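Local structure of iron superoxide dismutase (Trypanosoma cruzi, 2GPC) at residues S20-Q23 with V24-Y28; A176-Q179 with T180-V184; E55-I58 with R59-G63. The protein probably catalyses the dismutation of superoxide to dioxygen and hydrogen peroxide at an iron centre, as iron superoxide dismutases do. One frame throughout, in Å; residues are numbered along the deposited sequence. Where two conformers were deposited one is given.

Interaction 1: residues S20-Q23 with V24-Y28; sequences SKQQ and VTLHY. With FE2 (Fe (II) ion), chain C.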
loop_
_atom_site.group_PDB
_atom_site.type_symbol
_atom_site.label_atom_id
_atom_site.label_comp_id
_atom_site.label_asym_id
_atom_site.label_seq_id
_atom_site.Cartn_x
_atom_site.Cartn_y
_atom_site.Cartn_z
ATOM N N SER A 20 -9.458 11.466 -13.146
ATOM C CA SER A 20 -8.923 12.531 -13.995
ATOM C C SER A 20 -7.868 12.020 -14.958
ATOM O O SER A 20 -7.279 10.964 -14.744
ATOM C CB SER A 20 -8.302 13.645 -13.140
ATOM O OG SER A 20 -7.193 13.153 -12.403
ATOM N N LYS A 21 -7.655 12.773 -16.035
ATOM C CA LYS A 21 -6.548 12.495 -16.945
ATOM C C LYS A 21 -5.237 12.295 -16.190
ATOM O O LYS A 21 -4.481 11.371 -16.493
ATOM C CB LYS A 21 -6.389 13.601 -17.988
ATOM C CG LYS A 21 -5.441 13.233 -19.120
ATOM C CD LYS A 21 -5.401 14.309 -20.202
ATOM C CE LYS A 21 -4.650 13.831 -21.434
ATOM N NZ LYS A 21 -4.322 14.950 -22.360
ATOM N N GLN A 22 -4.973 13.146 -15.200
ATOM C CA GLN A 22 -3.716 13.084 -14.464
ATOM C C GLN A 22 -3.625 11.819 -13.592
ATOM O O GLN A 22 -2.601 11.148 -13.609
ATOM C CB GLN A 22 -3.493 14.377 -13.660
ATOM C CG GLN A 22 -2.289 14.382 -12.733
ATOM C CD GLN A 22 -0.945 14.396 -13.454
ATOM O OE1 GLN A 22 -0.873 14.361 -14.691
ATOM N NE2 GLN A 22 0.124 14.472 -12.676
ATOM N N GLN A 23 -4.699 11.478 -12.875
ATOM C CA GLN A 23 -4.738 10.257 -12.057
ATOM C C GLN A 23 -4.527 9.016 -12.917
ATOM O O GLN A 23 -3.781 8.103 -12.550
ATOM C CB GLN A 23 -6.078 10.157 -11.314
ATOM C CG GLN A 23 -6.321 8.875 -10.541
ATOM C CD GLN A 23 -5.404 8.720 -9.349
ATOM O OE1 GLN A 23 -5.707 9.206 -8.268
ATOM N NE2 GLN A 23 -4.275 8.045 -9.545
ATOM N N VAL A 24 -5.209 8.979 -14.052
ATOM C CA VAL A 24 -5.138 7.843 -14.952
ATOM C C VAL A 24 -3.764 7.773 -15.610
ATOM O O VAL A 24 -3.195 6.697 -15.722
ATOM C CB VAL A 24 -6.257 7.901 -16.015
ATOM C CG1 VAL A 24 -5.992 6.911 -17.154
ATOM C CG2 VAL A 24 -7.607 7.633 -15.362
ATOM N N THR A 25 -3.228 8.920 -16.011
ATOM C CA THR A 25 -1.928 8.983 -16.692
ATOM C C THR A 25 -0.785 8.475 -15.826
ATOM O O THR A 25 0.032 7.679 -16.279
ATOM C CB THR A 25 -1.631 10.423 -17.169
ATOM O OG1 THR A 25 -2.564 10.775 -18.199
ATOM C CG2 THR A 25 -0.276 10.515 -17.852
ATOM N N LEU A 26 -0.712 8.951 -14.588
ATOM C CA LEU A 26 0.293 8.464 -13.651
ATOM C C LEU A 26 0.119 6.970 -13.429
ATOM O O LEU A 26 1.081 6.207 -13.482
ATOM C CB LEU A 26 0.210 9.208 -12.314
ATOM C CG LEU A 26 0.704 10.653 -12.317
ATOM C CD1 LEU A 26 0.197 11.332 -11.071
ATOM C CD2 LEU A 26 2.225 10.753 -12.407
ATOM N N HIS A 27 -1.116 6.549 -13.185
ATOM C CA HIS A 27 -1.393 5.144 -12.892
ATOM C C HIS A 27 -0.978 4.232 -14.074
ATOM O O HIS A 27 -0.340 3.203 -13.863
ATOM C CB HIS A 27 -2.868 4.983 -12.489
ATOM C CG HIS A 27 -3.184 3.712 -11.764
ATOM N ND1 HIS A 27 -4.471 3.372 -11.414
ATOM C CD2 HIS A 27 -2.391 2.705 -11.313
ATOM C CE1 HIS A 27 -4.462 2.207 -10.782
ATOM N NE2 HIS A 27 -3.212 1.781 -10.710
ATOM N N TYR A 28 -1.257 4.649 -15.307
ATOM C CA TYR A 28 -0.952 3.840 -16.489
ATOM C C TYR A 28 0.508 3.975 -16.927
ATOM O O TYR A 28 1.200 2.975 -17.106
ATOM C CB TYR A 28 -1.889 4.215 -17.660
ATOM C CG TYR A 28 -1.718 3.345 -18.885
ATOM C CD1 TYR A 28 -2.413 2.141 -19.008
ATOM C CD2 TYR A 28 -0.852 3.711 -19.913
ATOM C CE1 TYR A 28 -2.258 1.327 -20.120
ATOM C CE2 TYR A 28 -0.688 2.900 -21.045
ATOM C CZ TYR A 28 -1.394 1.705 -21.139
ATOM O OH TYR A 28 -1.248 0.883 -22.243
HETATM FE FE FE2 C . -2.449 0.202 -9.476
HETATM O O HOH W 1 -2.042 -1.517 -8.054
#
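Lys21 O takes two bonds from a single residue, Thr25. The hydroxyl OG1 of Thr25 donates to Lys21 O at 2.6 Å, and the amide N of Thr25 lies 2.8 Å from the same Lys21 O. The two donors arrive from opposite faces of the carbonyl plane. OG1 stands well above that plane, 39° out of it. Its position follows from chi1 of -67°, which sets OG1 beside the backbone N of Thr25 and turns it back to the preceding turn. The side chains of Lys21 and Thr25 run side by side.

Gln22 bends at chi2, and its NE2 reaches Leu26, one turn further on. It meets the CD1 branch of Leu26 at an oblique angle, with NE2 of Gln22 3.5 Å from CD1. Leu26 also packs on Lys171 of the second subunit.

Ser20 is the N-cap of helix 21-44. Its OG accepts from Gln23 N at 3.0 Å in a fairly straight bond, and OG is also hydrogen-bonded to Asp169 OD1. Gln23 OE1 is hydrogen-bonded to the backbone N of Asp169, which ties the first turn to helix 167-170.

His27 N is held by Gln23 O at 3.1 Å. The imidazole leads away from the first turn, and its NE2 binds the iron at 2.1 Å. His75, Asp160, His164 and a water complete the coordination. This is the three-histidine, one-aspartate metal site of the iron/manganese superoxide dismutases.

Interaction 2: residues A176-Q179 with T180-V184; sequences AYVQ and TFWNV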
loop_
_atom_site.group_PDB
_atom_site.type_symbol
_atom_site.label_atom_id
_atom_site.label_comp_id
_atom_site.label_asym_id
_atom_site.label_seq_id
_atom_site.Cartn_x
_atom_site.Cartn_y
_atom_site.Cartn_z
ATOM N N ALA A 176 -14.855 7.482 -1.190
ATOM C CA ALA A 176 -15.346 8.309 -2.293
ATOM C C ALA A 176 -14.891 7.760 -3.641
ATOM O O ALA A 176 -15.626 7.807 -4.629
ATOM C CB ALA A 176 -14.904 9.759 -2.124
ATOM N N TYR A 177 -13.677 7.225 -3.667
ATOM C CA TYR A 177 -13.129 6.615 -4.873
ATOM C C TYR A 177 -13.939 5.388 -5.272
ATOM O O TYR A 177 -14.202 5.176 -6.455
ATOM C CB TYR A 177 -11.655 6.235 -4.634
ATOM C CG TYR A 177 -11.103 5.168 -5.548
ATOM C CD1 TYR A 177 -10.941 5.397 -6.919
ATOM C CD2 TYR A 177 -10.725 3.925 -5.044
ATOM C CE1 TYR A 177 -10.424 4.398 -7.764
ATOM C CE2 TYR A 177 -10.211 2.931 -5.873
ATOM C CZ TYR A 177 -10.062 3.171 -7.235
ATOM O OH TYR A 177 -9.525 2.180 -8.053
ATOM N N VAL A 178 -14.336 4.582 -4.288
ATOM C CA VAL A 178 -15.120 3.380 -4.560
ATOM C C VAL A 178 -16.522 3.744 -5.038
ATOM O O VAL A 178 -17.063 3.072 -5.908
ATOM C CB VAL A 178 -15.155 2.428 -3.336
ATOM C CG1 VAL A 178 -16.195 1.298 -3.511
ATOM C CG2 VAL A 178 -13.780 1.837 -3.129
ATOM N N GLN A 179 -17.106 4.807 -4.489
ATOM C CA GLN A 179 -18.393 5.296 -4.995
ATOM C C GLN A 179 -18.270 5.655 -6.480
ATOM O O GLN A 179 -19.149 5.336 -7.280
ATOM C CB GLN A 179 -18.914 6.480 -4.155
ATOM C CG GLN A 179 -19.496 6.040 -2.779
ATOM C CD GLN A 179 -20.498 4.867 -2.882
ATOM O OE1 GLN A 179 -21.561 5.013 -3.477
ATOM N NE2 GLN A 179 -20.149 3.712 -2.313
ATOM N N THR A 180 -17.155 6.289 -6.845
ATOM C CA THR A 180 -16.861 6.610 -8.240
ATOM C C THR A 180 -16.699 5.352 -9.096
ATOM O O THR A 180 -17.179 5.307 -10.230
ATOM C CB THR A 180 -15.595 7.490 -8.313
ATOM O OG1 THR A 180 -15.939 8.844 -8.006
ATOM C CG2 THR A 180 -15.011 7.550 -9.718
ATOM N N PHE A 181 -16.022 4.341 -8.563
ATOM C CA PHE A 181 -15.854 3.074 -9.275
ATOM C C PHE A 181 -17.220 2.539 -9.673
ATOM O O PHE A 181 -17.405 2.083 -10.805
ATOM C CB PHE A 181 -15.083 2.051 -8.415
ATOM C CG PHE A 181 -14.913 0.709 -9.068
ATOM C CD1 PHE A 181 -13.922 0.506 -10.016
ATOM C CD2 PHE A 181 -15.751 -0.348 -8.744
ATOM C CE1 PHE A 181 -13.763 -0.738 -10.628
ATOM C CE2 PHE A 181 -15.599 -1.595 -9.346
ATOM C CZ PHE A 181 -14.597 -1.785 -10.295
ATOM N N TRP A 182 -18.195 2.629 -8.774
ATOM C CA TRP A 182 -19.534 2.121 -9.079
ATOM C C TRP A 182 -20.163 2.862 -10.250
ATOM O O TRP A 182 -20.927 2.271 -11.015
ATOM C CB TRP A 182 -20.465 2.161 -7.862
ATOM C CG TRP A 182 -20.126 1.153 -6.805
ATOM C CD1 TRP A 182 -19.769 1.416 -5.521
ATOM C CD2 TRP A 182 -20.118 -0.275 -6.941
ATOM N NE1 TRP A 182 -19.538 0.243 -4.847
ATOM C CE2 TRP A 182 -19.743 -0.811 -5.696
ATOM C CE3 TRP A 182 -20.392 -1.160 -7.997
ATOM C CZ2 TRP A 182 -19.628 -2.179 -5.473
ATOM C CZ3 TRP A 182 -20.279 -2.516 -7.777
ATOM C CH2 TRP A 182 -19.897 -3.015 -6.520
ATOM N N ASN A 183 -19.836 4.138 -10.402
ATOM C CA ASN A 183 -20.358 4.937 -11.506
ATOM C C ASN A 183 -19.725 4.601 -12.849
ATOM O O ASN A 183 -20.213 5.061 -13.873
ATOM C CB ASN A 183 -20.176 6.440 -11.232
ATOM C CG ASN A 183 -21.095 6.959 -10.152
ATOM O OD1 ASN A 183 -20.842 8.018 -9.562
ATOM N ND2 ASN A 183 -22.175 6.237 -9.890
ATOM N N VAL A 184 -18.641 3.820 -12.849
ATOM C CA VAL A 184 -17.965 3.450 -14.093
ATOM C C VAL A 184 -17.804 1.941 -14.337
ATOM O O VAL A 184 -17.142 1.552 -15.296
ATOM C CB VAL A 184 -16.578 4.148 -14.221
ATOM C CG1 VAL A 184 -16.743 5.655 -14.293
ATOM C CG2 VAL A 184 -15.638 3.750 -13.094
#
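Of the bonds between the two segments, the shortest runs from Phe181 N to Tyr177 O, at 2.9 Å. The same i to i+4 pattern joins Thr180 N to Ala176 O and Trp182 N to Val178 O, each at 3.1 Å. The bond from Asn183 N to Gln179 O is weak, at 3.4 Å.

Val178 and Trp182 lie side by side, one turn apart. The CG1 branch of Val178 is anti to its backbone N (chi1 169°) and meets the five-membered part of the indole, 3.8 Å from NE1 of Trp182. CD1 of Trp182 also comes 3.2 Å from Val178 O, which approaches the ring obliquely. The amide of Gln179 also approaches this ring. Its NE2 sits at the edge, near the ring plane, 4.0 Å from Trp182 CD1. The amide and ring planes are turned 50° apart.

Both segments lie on helix 174-184, in the C-terminal domain of the iron/manganese superoxide dismutase family. One flank faces helix 105-118. There Trp182 NE1 is hydrogen-bonded to Thr113 OG1, Lys109 makes a cation-pi contact with the indole, and Val178 packs on Ala116 and Val117.

Tyr177 starts away from the next turn. Its OH is hydrogen-bonded to Asp160 O and Tyr78 OH. The side chain of Tyr177 is about 7 Å from the bound iron. Asp160 is an iron ligand, so the bond to its O ties Tyr177 to the backbone of a first-shell residue. Phe181 CB lies 3.4 Å from Val178 O, while its side chain touches Leu157 and Cys159 of strand 153-160. Thr180 OG1 is hydrogen-bonded to Tyr170 OH.

Interaction 3: residues E55-I58 with R59-G63; sequences EEII and RTEKG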
loop_
_atom_site.group_PDB
_atom_site.type_symbol
_atom_site.label_atom_id
_atom_site.label_comp_id
_atom_site.label_asym_id
_atom_site.label_seq_id
_atom_site.Cartn_x
_atom_site.Cartn_y
_atom_site.Cartn_z
ATOM N N GLU A 55 0.274 -14.876 -18.097
ATOM C CA GLU A 55 -0.524 -15.834 -17.328
ATOM C C GLU A 55 0.310 -17.029 -16.872
ATOM O O GLU A 55 0.157 -17.488 -15.745
ATOM C CB GLU A 55 -1.757 -16.280 -18.119
ATOM C CG GLU A 55 -2.852 -15.218 -18.180
ATOM C CD GLU A 55 -4.159 -15.721 -18.788
ATOM O OE1 GLU A 55 -4.413 -16.947 -18.769
ATOM O OE2 GLU A 55 -4.944 -14.884 -19.289
ATOM N N GLU A 56 1.222 -17.496 -17.726
ATOM C CA GLU A 56 2.076 -18.633 -17.400
ATOM C C GLU A 56 2.965 -18.273 -16.216
ATOM O O GLU A 56 3.178 -19.081 -15.317
ATOM C CB GLU A 56 2.920 -19.049 -18.621
ATOM C CG GLU A 56 2.276 -20.145 -19.470
ATOM C CD GLU A 56 2.533 -20.032 -20.968
ATOM O OE1 GLU A 56 3.604 -19.540 -21.398
ATOM O OE2 GLU A 56 1.650 -20.476 -21.733
ATOM N N ILE A 57 3.485 -17.044 -16.226
ATOM C CA ILE A 57 4.318 -16.553 -15.139
ATOM C C ILE A 57 3.536 -16.482 -13.815
ATOM O O ILE A 57 4.055 -16.848 -12.752
ATOM C CB ILE A 57 4.914 -15.154 -15.479
ATOM C CG1 ILE A 57 5.933 -15.244 -16.619
ATOM C CG2 ILE A 57 5.577 -14.559 -14.250
ATOM C CD1 ILE A 57 6.336 -13.893 -17.202
ATOM N N ILE A 58 2.310 -15.986 -13.869
ATOM C CA ILE A 58 1.487 -15.857 -12.671
ATOM C C ILE A 58 1.234 -17.247 -12.038
ATOM O O ILE A 58 1.222 -17.396 -10.816
ATOM C CB ILE A 58 0.157 -15.127 -13.012
ATOM C CG1 ILE A 58 0.426 -13.660 -13.373
ATOM C CG2 ILE A 58 -0.820 -15.174 -11.836
ATOM C CD1 ILE A 58 -0.681 -12.974 -14.130
ATOM N N ARG A 59 1.063 -18.254 -12.887
ATOM C CA ARG A 59 0.717 -19.605 -12.441
ATOM C C ARG A 59 1.907 -20.411 -11.914
ATOM O O ARG A 59 1.724 -21.295 -11.076
ATOM C CB ARG A 59 0.048 -20.371 -13.585
ATOM C CG ARG A 59 -1.338 -19.858 -13.926
ATOM C CD ARG A 59 -2.158 -20.784 -14.821
ATOM N NE ARG A 59 -1.461 -21.117 -16.068
ATOM C CZ ARG A 59 -1.733 -20.593 -17.268
ATOM N NH1 ARG A 59 -2.709 -19.704 -17.431
ATOM N NH2 ARG A 59 -1.012 -20.979 -18.320
ATOM N N THR A 60 3.118 -20.100 -12.386
ATOM C CA THR A 60 4.294 -20.953 -12.143
ATOM C C THR A 60 5.457 -20.296 -11.405
ATOM O O THR A 60 6.382 -20.993 -10.984
ATOM C CB THR A 60 4.835 -21.507 -13.480
ATOM O OG1 THR A 60 5.340 -20.438 -14.296
ATOM C CG2 THR A 60 3.725 -22.146 -14.320
ATOM N N GLU A 61 5.447 -18.974 -11.261
ATOM C CA GLU A 61 6.554 -18.279 -10.611
ATOM C C GLU A 61 6.089 -17.621 -9.310
ATOM O O GLU A 61 4.890 -17.500 -9.054
ATOM C CB GLU A 61 7.163 -17.220 -11.540
ATOM C CG GLU A 61 7.663 -17.725 -12.896
ATOM C CD GLU A 61 9.029 -18.413 -12.849
ATOM O OE1 GLU A 61 9.807 -18.220 -11.878
ATOM O OE2 GLU A 61 9.325 -19.159 -13.801
ATOM N N LYS A 62 7.052 -17.194 -8.497
ATOM C CA LYS A 62 6.779 -16.578 -7.198
ATOM C C LYS A 62 7.735 -15.411 -6.908
ATOM O O LYS A 62 8.648 -15.129 -7.693
ATOM C CB LYS A 62 6.827 -17.638 -6.086
ATOM C CG LYS A 62 8.216 -18.122 -5.721
ATOM C CD LYS A 62 8.169 -19.543 -5.181
ATOM C CE LYS A 62 9.446 -19.925 -4.423
ATOM N NZ LYS A 62 9.152 -20.877 -3.311
ATOM N N GLY A 63 7.505 -14.722 -5.795
ATOM C CA GLY A 63 8.337 -13.600 -5.391
ATOM C C GLY A 63 8.229 -12.400 -6.325
ATOM O O GLY A 63 7.196 -12.199 -6.958
HETATM O O HOH W 2 2.307 -18.533 -8.682
#
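Glu55 and Arg59 cross at an angle, with the carboxylate and guanidinium planes 87° apart, close to perpendicular. A salt bridge joins Glu55 OE1 to Arg59 NH1 at 3.5 Å. The arginine chain bends at chi3 (-55°) and folds back along the helix. One guanidinium face then lies over Glu55 O and Glu56 CA, both offset toward the rim.

This is the C-terminal end of the short helix 54-60, in the alpha-hairpin domain. Glu61 is the first residue to leave helical angles. Its N still bonds to Ile57 O at 2.9 Å. Water 2 spans the end, donating to Ile58 O at 2.7 Å and to Glu61 O at 2.8 Å.

Thr60 places OG1 between its backbone N and carbonyl carbon, with chi1 66°. From there OG1 donates to Glu56 O at 2.7 Å, standing above the carbonyl plane. Lys52 NZ is hydrogen-bonded to the same OG1 and makes a salt bridge with Glu61. The side chains of Ile57 and Glu61 cross, with Ile57 CG2 4.0 Å from Glu61 CG. Ile57 and Ile58 pack on Ala69 of helix 63-80.

How the interactions relate
Along the chain the order is interaction 1, interaction 3, interaction 2. Interactions 1 and 3 lie in the alpha-hairpin domain, on the successive helices 21-44 and 54-60, with centres about 28 Å apart. Interaction 2 lies on helix 174-184 in the C-terminal domain. Its centre is about 16 Å from that of interaction 1, and their nearest atoms are about 6 Å apart without touching. Interactions 2 and 3 are on opposite sides of the chain's centre, their own centres about 31 Å apart. The metal region links interactions 1 and 2. Each domain supplies two of the four protein ligands, so the iron sits between them. Interaction 3 lies away from the iron.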